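PDB 6JSB: hypothetical membrane protein from Corynebacterium glutamicum, which binds heme through its HtaA-family domain and probably passes it along the heme uptake machinery of the corynebacterial cell envelope. Local coordinates for residues His76-Asn81 with Ile96-Phe101; Val117-Arg122 with Thr137-Ala142. All blocks are in the same frame, centred on the assembly; numbering follows the deposited sequence.

Interaction 1. Residues His76-Asn81 with Ile96-Phe101. With HEM (protoporphyrin IX containing Fe), chain C.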
ATOM      1  N   HIS A  76       6.580   4.969  -2.979  1.00 14.13           N
ATOM      2  CA  HIS A  76       7.671   5.371  -2.076  1.00 15.11           C
ATOM      3  C   HIS A  76       7.343   6.767  -1.572  1.00 18.71           C
ATOM      4  O   HIS A  76       7.184   7.689  -2.395  1.00 18.48           O
ATOM      5  CB  HIS A  76       8.991   5.402  -2.868  1.00 15.57           C
ATOM      6  CG  HIS A  76      10.210   5.664  -2.044  1.00 17.80           C
ATOM      7  ND1 HIS A  76      11.346   6.225  -2.596  1.00 21.67           N
ATOM      8  CD2 HIS A  76      10.486   5.437  -0.739  1.00 18.50           C
ATOM      9  CE1 HIS A  76      12.277   6.333  -1.655  1.00 23.25           C
ATOM     10  NE2 HIS A  76      11.792   5.851  -0.521  1.00 20.48           N
ATOM     11  N   TRP A  77       7.283   6.954  -0.248  1.00 14.63           N
ATOM     12  CA  TRP A  77       7.072   8.278   0.346  1.00 13.21           C
ATOM     13  C   TRP A  77       8.348   8.727   1.063  1.00 17.68           C
ATOM     14  O   TRP A  77       8.967   7.930   1.791  1.00 16.03           O
ATOM     15  CB  TRP A  77       5.990   8.240   1.415  1.00 15.77           C
ATOM     16  CG  TRP A  77       4.586   7.873   0.993  1.00 15.12           C
ATOM     17  CD1 TRP A  77       3.524   8.751   0.883  1.00 15.90           C
ATOM     18  CD2 TRP A  77       4.046   6.553   0.788  1.00 13.90           C
ATOM     19  NE1 TRP A  77       2.374   8.058   0.571  1.00 14.77           N
ATOM     20  CE2 TRP A  77       2.678   6.705   0.482  1.00 16.49           C
ATOM     21  CE3 TRP A  77       4.614   5.249   0.787  1.00 16.71           C
ATOM     22  CZ2 TRP A  77       1.834   5.599   0.235  1.00 17.33           C
ATOM     23  CZ3 TRP A  77       3.802   4.166   0.540  1.00 16.10           C
ATOM     24  CH2 TRP A  77       2.413   4.341   0.245  1.00 14.29           C
ATOM     25  N   THR A  78       8.704  10.007   0.926  1.00 17.09           N
ATOM     26  CA  THR A  78       9.900  10.510   1.605  1.00 17.85           C
ATOM     27  C   THR A  78       9.601  11.897   2.166  1.00 16.57           C
ATOM     28  O   THR A  78       9.052  12.755   1.469  1.00 16.62           O
ATOM     29  CB  THR A  78      11.108  10.618   0.642  1.00 17.74           C
ATOM     30  OG1 THR A  78      10.706  11.114  -0.631  1.00 19.23           O
ATOM     31  CG2 THR A  78      11.725   9.206   0.396  1.00 18.03           C
ATOM     32  N   GLY A  79       9.993  12.119   3.416  1.00 16.13           N
ATOM     33  CA  GLY A  79       9.889  13.442   4.021  1.00 17.59           C
ATOM     34  C   GLY A  79      10.823  13.617   5.216  1.00 18.97           C
ATOM     35  O   GLY A  79      11.607  12.731   5.572  1.00 17.64           O
ATOM     36  N   HIS A  80      10.793  14.817   5.805  1.00 18.20           N
ATOM     37  CA  HIS A  80      11.619  15.128   6.974  1.00 18.46           C
ATOM     38  C   HIS A  80      13.105  14.874   6.696  1.00 20.05           C
ATOM     39  O   HIS A  80      13.792  14.217   7.457  1.00 19.55           O
ATOM     40  CB  HIS A  80      11.165  14.337   8.240  1.00 16.78           C
ATOM     41  CG  HIS A  80       9.750  14.641   8.645  1.00 19.67           C
ATOM     42  ND1 HIS A  80       9.404  15.783   9.346  1.00 20.50           N
ATOM     43  CD2 HIS A  80       8.602  13.923   8.477  1.00 20.40           C
ATOM     44  CE1 HIS A  80       8.083  15.770   9.542  1.00 20.28           C
ATOM     45  NE2 HIS A  80       7.585  14.654   9.030  1.00 20.31           N
ATOM     46  N   ASN A  81      13.618  15.521   5.663  1.00 18.91           N
ATOM     47  CA  ASN A  81      15.015  15.320   5.312  1.00 21.51           C
ATOM     48  C   ASN A  81      15.958  16.010   6.292  1.00 22.51           C
ATOM     49  O   ASN A  81      15.960  17.234   6.427  1.00 23.65           O
ATOM     50  CB  ASN A  81      15.320  15.816   3.905  1.00 21.93           C
ATOM     51  CG  ASN A  81      16.609  15.200   3.397  1.00 22.56           C
ATOM     52  OD1 ASN A  81      17.686  15.488   3.949  1.00 25.97           O
ATOM     53  ND2 ASN A  81      16.521  14.309   2.427  1.00 20.69           N
ATOM     54  N   ILE A  96      14.166  11.276   7.166  1.00 17.44           N
ATOM     55  CA  ILE A  96      13.784  10.574   8.410  1.00 19.75           C
ATOM     56  C   ILE A  96      12.558   9.704   8.209  1.00 19.98           C
ATOM     57  O   ILE A  96      12.452   8.610   8.800  1.00 18.50           O
ATOM     58  CB  ILE A  96      13.587  11.593   9.541  1.00 18.05           C
ATOM     59  CG1 ILE A  96      14.989  12.170   9.873  1.00 19.52           C
ATOM     60  CG2 ILE A  96      12.985  10.881  10.746  1.00 21.23           C
ATOM     61  CD1 ILE A  96      14.947  13.404  10.821  1.00 23.73           C
ATOM     62  N   LEU A  97      11.584  10.175   7.425  1.00 17.10           N
ATOM     63  CA  LEU A  97      10.429   9.389   7.044  1.00 14.75           C
ATOM     64  C   LEU A  97      10.745   8.841   5.654  1.00 17.17           C
ATOM     65  O   LEU A  97      10.954   9.603   4.684  1.00 16.51           O
ATOM     66  CB  LEU A  97       9.143  10.232   7.066  1.00 15.67           C
ATOM     67  CG  LEU A  97       7.848   9.449   6.854  1.00 16.23           C
ATOM     68  CD1 LEU A  97       6.739  10.434   7.229  1.00 14.43           C
ATOM     69  CD2 LEU A  97       7.694   8.984   5.380  1.00 16.53           C
ATOM     70  N   ASP A  98      10.864   7.517   5.550  1.00 16.99           N
ATOM     71  CA  ASP A  98      11.218   6.926   4.256  1.00 14.86           C
ATOM     72  C   ASP A  98      10.532   5.566   4.213  1.00 16.95           C
ATOM     73  O   ASP A  98      10.965   4.625   4.887  1.00 17.59           O
ATOM     74  CB  ASP A  98      12.746   6.815   4.116  1.00 18.16           C
ATOM     75  CG  ASP A  98      13.194   6.432   2.717  1.00 19.49           C
ATOM     76  OD1 ASP A  98      12.497   5.639   2.044  1.00 21.46           O
ATOM     77  OD2 ASP A  98      14.311   6.877   2.280  1.00 20.34           O
ATOM     78  N   LEU A  99       9.433   5.514   3.481  1.00 15.27           N
ATOM     79  CA  LEU A  99       8.463   4.408   3.542  1.00 14.38           C
ATOM     80  C   LEU A  99       8.186   3.885   2.132  1.00 15.72           C
ATOM     81  O   LEU A  99       7.964   4.669   1.203  1.00 15.39           O
ATOM     82  CB  LEU A  99       7.137   4.939   4.136  1.00 14.47           C
ATOM     83  CG  LEU A  99       5.935   3.990   4.032  1.00 15.02           C
ATOM     84  CD1 LEU A  99       6.082   2.716   4.884  1.00 15.06           C
ATOM     85  CD2 LEU A  99       4.677   4.751   4.516  1.00 16.17           C
ATOM     86  N   ASP A 100       8.189   2.572   1.959  1.00 15.46           N
ATOM     87  CA  ASP A 100       7.932   1.998   0.647  1.00 15.27           C
ATOM     88  C   ASP A 100       7.001   0.816   0.825  1.00 15.12           C
ATOM     89  O   ASP A 100       7.259  -0.030   1.696  1.00 16.99           O
ATOM     90  CB  ASP A 100       9.225   1.529   0.011  1.00 15.94           C
ATOM     91  CG  ASP A 100       9.050   1.191  -1.434  1.00 22.19           C
ATOM     92  OD1 ASP A 100       9.367   2.041  -2.320  1.00 22.05           O
ATOM     93  OD2 ASP A 100       8.624   0.052  -1.731  1.00 23.04           O
ATOM     94  N   PHE A 101       5.892   0.774   0.071  1.00 14.65           N
ATOM     95  CA  PHE A 101       4.992  -0.377   0.035  1.00 15.98           C
ATOM     96  C   PHE A 101       5.023  -0.957  -1.367  1.00 18.18           C
ATOM     97  O   PHE A 101       4.861  -0.214  -2.331  1.00 18.30           O
ATOM     98  CB  PHE A 101       3.538   0.021   0.344  1.00 14.86           C
ATOM     99  CG  PHE A 101       3.247   0.353   1.792  1.00 14.50           C
ATOM    100  CD1 PHE A 101       3.895  -0.288   2.814  1.00 17.13           C
ATOM    101  CD2 PHE A 101       2.205   1.177   2.135  1.00 20.21           C
ATOM    102  CE1 PHE A 101       3.539  -0.049   4.175  1.00 21.67           C
ATOM    103  CE2 PHE A 101       1.889   1.458   3.501  1.00 20.15           C
ATOM    104  CZ  PHE A 101       2.566   0.840   4.506  1.00 19.19           C
TER
HETATM  105  CHA HEM C 301       1.952  12.907  11.635  0.56 20.76           C
HETATM  106  CHB HEM C 301       6.046  15.346  12.520  0.56 17.18           C
HETATM  107  CHC HEM C 301       8.575  11.301  11.451  0.56 19.21           C
HETATM  108  CHD HEM C 301       4.444   8.965  10.238  0.56 17.66           C
HETATM  109  C1A HEM C 301       2.854  13.872  12.038  0.56 19.45           C
HETATM  110  C2A HEM C 301       2.457  15.136  12.631  0.56 20.85           C
HETATM  111  C3A HEM C 301       3.579  15.851  12.881  0.56 21.53           C
HETATM  112  C4A HEM C 301       4.705  15.022  12.450  0.56 18.33           C
HETATM  113  CMA HEM C 301       3.686  17.276  13.507  0.56 20.53           C
HETATM  114  CAA HEM C 301       0.992  15.531  12.911  0.56 26.24           C
HETATM  115  CBA HEM C 301       0.448  16.348  11.749  0.56 36.06           C
HETATM  116  CGA HEM C 301      -1.058  16.433  11.861  0.56 44.38           C
HETATM  117  O1A HEM C 301      -1.668  17.177  11.044  0.56 44.44           O
HETATM  118  O2A HEM C 301      -1.631  15.739  12.760  0.56 48.89           O
HETATM  119  C1B HEM C 301       7.072  14.470  12.300  0.56 18.18           C
HETATM  120  C2B HEM C 301       8.493  14.783  12.455  0.56 19.98           C
HETATM  121  C3B HEM C 301       9.196  13.673  12.170  0.56 19.95           C
HETATM  122  C4B HEM C 301       8.256  12.610  11.790  0.56 19.21           C
HETATM  123  CMB HEM C 301       8.985  16.180  12.928  0.56 25.18           C
HETATM  124  CAB HEM C 301      10.737  13.444  12.174  0.56 20.40           C
HETATM  125  CBB HEM C 301      11.598  14.462  12.081  0.56 26.56           C
HETATM  126  C1C HEM C 301       7.689  10.310  11.016  0.56 18.55           C
HETATM  127  C2C HEM C 301       8.058   8.987  10.574  0.56 16.52           C
HETATM  128  C3C HEM C 301       6.932   8.340  10.189  0.56 16.88           C
HETATM  129  C4C HEM C 301       5.801   9.228  10.447  0.56 17.57           C
HETATM  130  CMC HEM C 301       9.509   8.458  10.432  0.56 18.04           C
HETATM  131  CAC HEM C 301       6.951   6.937   9.609  0.56 17.61           C
HETATM  132  CBC HEM C 301       6.030   6.611   8.714  0.56 15.58           C
HETATM  133  C1D HEM C 301       3.424   9.844  10.532  0.56 19.00           C
HETATM  134  C2D HEM C 301       2.018   9.544  10.377  0.56 16.96           C
HETATM  135  C3D HEM C 301       1.300  10.622  10.758  0.56 15.96           C
HETATM  136  C4D HEM C 301       2.240  11.660  11.149  0.56 17.97           C
HETATM  137  CMD HEM C 301       1.499   8.165   9.917  0.56 16.49           C
HETATM  138  CAD HEM C 301      -0.256  10.734  10.753  0.56 17.49           C
HETATM  139  CBD HEM C 301      -0.640  11.435   9.424  0.56 18.36           C
HETATM  140  CGD HEM C 301      -2.164  11.514   9.380  0.56 17.70           C
HETATM  141  O1D HEM C 301      -2.718  12.369  10.153  0.56 19.42           O
HETATM  142  O2D HEM C 301      -2.767  10.704   8.592  0.56 17.70           O
HETATM  143  NA  HEM C 301       4.260  13.801  11.950  0.56 19.58           N
HETATM  144  NB  HEM C 301       6.984  13.166  11.860  0.56 15.45           N
HETATM  145  NC  HEM C 301       6.296  10.411  10.946  0.56 19.16           N
HETATM  146  ND  HEM C 301       3.503  11.136  10.975  0.56 16.82           N
HETATM  147 FE   HEM C 301       5.326  12.128  11.174  0.56 17.53          FE
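Trp77 pairs with Leu99, and Gly79 with Leu97, where antiparallel strands 68-81 and 95-109 lie side by side next to the heme pocket of this HtaA domain. Near the heme the pairing contains a classic beta bulge, in which Ile96 and Leu97 both face Gly79. Trp77 N bonds to Leu99 O at 2.8 Å, and Leu99 N returns the bond to Trp77 O. Gly79 and Leu97 are joined in the same two-way manner. Within the bulge, Ile96 N bonds to His80 O at 3.0 Å.

Polar side chains meet on the face with His76, Thr78, Asp98 and Asp100. His76 NE2 donates to Asp98 OD1 at 2.7 Å. The oxygen lies in the imidazole plane, but the donor sits 36° out of the carboxylate plane. CG of His76 is anti to its N (chi1 -174°), which brings the ring alongside the neighbouring strand. Asp100 OD1 has its charged partner in Arg43.

Apolar contacts fill the other face. Leu99 CD2 lies over one face of the Trp77 indole, offset toward the rim. Trp77 CH2 comes within 3.7 Å of Phe101 CD2, and the two ring planes are 80° apart. Asn21 takes the indole N-H.

The remaining contacts are with heme. Leu97 CD1 packs 3.6 Å from C4C of the porphyrin, while Ile96 CG2 and CD1 touch the vinyl carbons CAB and CBB. The His80 imidazole lies against pyrrole ring B and does not ligate the iron. NE2 is hydrogen-bonded to OH of Tyr23, the axial iron ligand, and ND1 to Tyr34 OH; the two bonds fix the ring rotation. HEM C3B sits over the centre of the imidazole, and His80 CE1 approaches HEM C2B to 3.1 Å.

Interaction 2. Residues Val117-Arg122 with Thr137-Ala142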
ATOM      1  N   VAL A 117       1.741  -6.765   2.497  1.00 15.50           N
ATOM      2  CA  VAL A 117       2.541  -5.861   1.664  0.62 16.95           C
ATOM      3  C   VAL A 117       4.007  -6.129   1.939  1.00 18.08           C
ATOM      4  O   VAL A 117       4.396  -6.505   3.027  1.00 18.38           O
ATOM      5  CB  VAL A 117       2.280  -4.345   1.902  0.62 18.16           C
ATOM      6  CG1 VAL A 117       0.893  -3.932   1.431  0.62 21.63           C
ATOM      7  CG2 VAL A 117       2.560  -3.916   3.339  0.62 15.29           C
ATOM      8  N   ASP A 118       4.833  -5.910   0.910  1.00 17.03           N
ATOM      9  CA  ASP A 118       6.273  -5.813   1.123  1.00 17.04           C
ATOM     10  C   ASP A 118       6.580  -4.385   1.565  1.00 17.94           C
ATOM     11  O   ASP A 118       6.156  -3.417   0.896  1.00 19.14           O
ATOM     12  CB  ASP A 118       7.060  -6.084  -0.154  1.00 18.26           C
ATOM     13  CG  ASP A 118       6.889  -7.469  -0.705  1.00 23.76           C
ATOM     14  OD1 ASP A 118       6.353  -8.364  -0.011  1.00 22.19           O
ATOM     15  OD2 ASP A 118       7.311  -7.658  -1.873  1.00 24.93           O
ATOM     16  N   PHE A 119       7.261  -4.226   2.700  1.00 16.67           N
ATOM     17  CA  PHE A 119       7.479  -2.847   3.198  1.00 18.66           C
ATOM     18  C   PHE A 119       8.927  -2.641   3.576  1.00 19.23           C
ATOM     19  O   PHE A 119       9.666  -3.581   3.884  1.00 18.46           O
ATOM     20  CB  PHE A 119       6.603  -2.438   4.423  1.00 16.31           C
ATOM     21  CG  PHE A 119       7.003  -3.103   5.720  1.00 19.11           C
ATOM     22  CD1 PHE A 119       7.952  -2.522   6.555  1.00 19.53           C
ATOM     23  CD2 PHE A 119       6.415  -4.274   6.083  1.00 20.65           C
ATOM     24  CE1 PHE A 119       8.373  -3.135   7.747  1.00 22.55           C
ATOM     25  CE2 PHE A 119       6.791  -4.892   7.301  1.00 22.59           C
ATOM     26  CZ  PHE A 119       7.775  -4.331   8.113  1.00 20.04           C
ATOM     27  N   LYS A 120       9.333  -1.368   3.453  1.00 16.11           N
ATOM     28  CA  LYS A 120      10.642  -0.945   3.919  1.00 17.04           C
ATOM     29  C   LYS A 120      10.393   0.448   4.487  1.00 19.83           C
ATOM     30  O   LYS A 120       9.966   1.359   3.745  1.00 19.61           O
ATOM     31  CB  LYS A 120      11.644  -0.941   2.731  1.00 19.48           C
ATOM     32  CG  LYS A 120      13.049  -0.461   3.062  1.00 25.53           C
ATOM     33  CD  LYS A 120      13.838  -0.290   1.711  1.00 31.35           C
ATOM     34  CE  LYS A 120      15.321   0.154   1.902  1.00 37.44           C
ATOM     35  NZ  LYS A 120      15.785   0.841   0.662  1.00 37.85           N
ATOM     36  N   SER A 121      10.568   0.620   5.796  1.00 17.98           N
ATOM     37  CA  SER A 121      10.201   1.891   6.430  1.00 17.51           C
ATOM     38  C   SER A 121      11.194   2.220   7.538  1.00 18.85           C
ATOM     39  O   SER A 121      11.427   1.387   8.414  1.00 19.44           O
ATOM     40  CB  SER A 121       8.793   1.766   7.026  1.00 18.28           C
ATOM     41  OG  SER A 121       8.405   3.009   7.623  1.00 19.44           O
ATOM     42  N   ARG A 122      11.755   3.435   7.555  1.00 17.20           N
ATOM     43  CA  ARG A 122      12.585   3.771   8.709  1.00 16.80           C
ATOM     44  C   ARG A 122      11.745   3.808   9.986  1.00 18.09           C
ATOM     45  O   ARG A 122      10.660   4.414  10.028  1.00 21.04           O
ATOM     46  CB  ARG A 122      13.248   5.135   8.528  1.00 17.09           C
ATOM     47  CG  ARG A 122      14.187   5.189   7.340  1.00 17.50           C
ATOM     48  CD  ARG A 122      15.004   6.489   7.414  1.00 18.89           C
ATOM     49  NE  ARG A 122      15.832   6.697   6.230  1.00 20.23           N
ATOM     50  CZ  ARG A 122      16.990   6.075   5.964  1.00 20.99           C
ATOM     51  NH1 ARG A 122      17.504   5.129   6.805  1.00 18.48           N
ATOM     52  NH2 ARG A 122      17.676   6.421   4.857  1.00 20.08           N
ATOM     53  N   THR A 137       8.489  -8.899   4.222  1.00 21.50           N
ATOM     54  CA  THR A 137       8.014  -9.423   2.948  1.00 18.31           C
ATOM     55  C   THR A 137       6.628 -10.009   3.171  1.00 19.87           C
ATOM     56  O   THR A 137       6.472 -10.898   4.031  1.00 20.34           O
ATOM     57  CB  THR A 137       8.960 -10.505   2.433  1.00 27.22           C
ATOM     58  OG1 THR A 137      10.240  -9.897   2.173  1.00 27.10           O
ATOM     59  CG2 THR A 137       8.387 -11.146   1.152  1.00 25.91           C
ATOM     60  N   GLN A 138       5.629  -9.506   2.422  1.00 18.14           N
ATOM     61  CA  GLN A 138       4.222  -9.947   2.558  1.00 18.45           C
ATOM     62  C   GLN A 138       3.792  -9.936   4.016  1.00 18.02           C
ATOM     63  O   GLN A 138       3.190 -10.905   4.547  1.00 22.30           O
ATOM     64  CB  GLN A 138       3.998 -11.325   1.933  1.00 20.75           C
ATOM     65  CG  GLN A 138       4.335 -11.318   0.435  1.00 18.99           C
ATOM     66  CD  GLN A 138       3.341 -10.503  -0.335  1.00 23.01           C
ATOM     67  OE1 GLN A 138       2.195 -10.909  -0.484  1.00 25.40           O
ATOM     68  NE2 GLN A 138       3.761  -9.353  -0.816  1.00 22.70           N
ATOM     69  N   ALA A 139       4.078  -8.816   4.660  1.00 18.31           N
ATOM     70  CA  ALA A 139       3.685  -8.655   6.051  1.00 21.88           C
ATOM     71  C   ALA A 139       2.225  -8.222   6.148  1.00 16.19           C
ATOM     72  O   ALA A 139       1.723  -7.502   5.283  1.00 16.40           O
ATOM     73  CB  ALA A 139       4.587  -7.624   6.713  1.00 22.43           C
ATOM     74  N   GLU A 140       1.550  -8.590   7.270  1.00 16.11           N
ATOM     75  CA  GLU A 140       0.132  -8.196   7.435  1.00 16.56           C
ATOM     76  C   GLU A 140       0.059  -6.745   7.895  1.00 20.36           C
ATOM     77  O   GLU A 140       0.334  -6.452   9.066  1.00 19.50           O
ATOM     78  CB  GLU A 140      -0.559  -9.097   8.459  1.00 16.89           C
ATOM     79  CG  GLU A 140      -0.488 -10.540   8.057  1.00 19.10           C
ATOM     80  CD  GLU A 140      -1.179 -11.476   9.104  1.00 27.46           C
ATOM     81  OE1 GLU A 140      -1.129 -12.675   8.848  1.00 28.13           O
ATOM     82  OE2 GLU A 140      -1.825 -10.985  10.075  1.00 31.15           O
ATOM     83  N   LEU A 141      -0.359  -5.858   6.981  1.00 13.63           N
ATOM     84  CA  LEU A 141      -0.468  -4.440   7.276  1.00 15.68           C
ATOM     85  C   LEU A 141      -1.845  -4.098   7.806  1.00 15.59           C
ATOM     86  O   LEU A 141      -1.970  -3.214   8.660  1.00 15.99           O
ATOM     87  CB  LEU A 141      -0.208  -3.650   5.994  1.00 17.48           C
ATOM     88  CG  LEU A 141      -0.321  -2.133   6.180  1.00 20.07           C
ATOM     89  CD1 LEU A 141       0.840  -1.562   6.953  1.00 22.79           C
ATOM     90  CD2 LEU A 141      -0.434  -1.420   4.787  1.00 22.19           C
ATOM     91  N   ALA A 142      -2.899  -4.742   7.289  1.00 14.15           N
ATOM     92  CA  ALA A 142      -4.248  -4.338   7.671  1.00 13.26           C
ATOM     93  C   ALA A 142      -5.161  -5.533   7.599  1.00 13.79           C
ATOM     94  O   ALA A 142      -4.939  -6.438   6.769  1.00 16.35           O
ATOM     95  CB  ALA A 142      -4.810  -3.203   6.741  1.00 13.53           C
TER
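Asp118 OD1 takes two hydrogen bonds from Gln138. The backbone N, at 2.8 Å, comes nearly in line with the carboxylate C-O bond. The side-chain NE2, at 2.9 Å, comes from 55° above the carboxylate plane. Gln138 can supply both because its chain folds back at chi2 (-69°). Amide and carboxylate planes stand nearly perpendicular, at 87°. Asn103 binds the other carboxylate oxygen, and Thr105 holds Gln138 OE1, so strand 95-109 steadies both groups.

Next to these bonds lies a G1 beta bulge: Gln138 and Ala139 both face Val117. The packing is tight here, with Val117 N bonded to Ala139 O, and Ala139 N to Val117 O at 2.8 Å. Segments 117-122 and 139-142 lie almost at right angles, although their strands, 112-122 and 139-146, are antiparallel neighbours in the curled sheet.

Leu141 is buried against Leu165 of strand 156-165. In one of the two deposited conformers of Val117, CG2 also meets Leu141 CB. The looser side carries Thr137, which is exposed. It offers Asp118 OD1 a methyl contact through CG2. The partly exposed Phe119 turns its ring edge to Ala139, with CE2 3.6 Å from CB.

In the fold
From the N terminus, the chain passes helix 18-24, which carries the heme ligand Tyr23, before it reaches strand 68-81. Interaction 1 closes the connection between that strand and strand 95-109, beside the heme. The chain then turns back into strand 112-122. Interaction 2 closes the next excursion, through strand 133-136, at the start of strand 139-146. The two contacts follow in series and neither nests in nor crosses the other. Their centres lie 14 Å apart, and they meet where strands 95-109 and 112-122 are neighbours: Asp100 N is 2.8 Å from Lys120 O, and Leu99 packs on Ser121. One sheet thus runs from the heme pocket to strand 139-146.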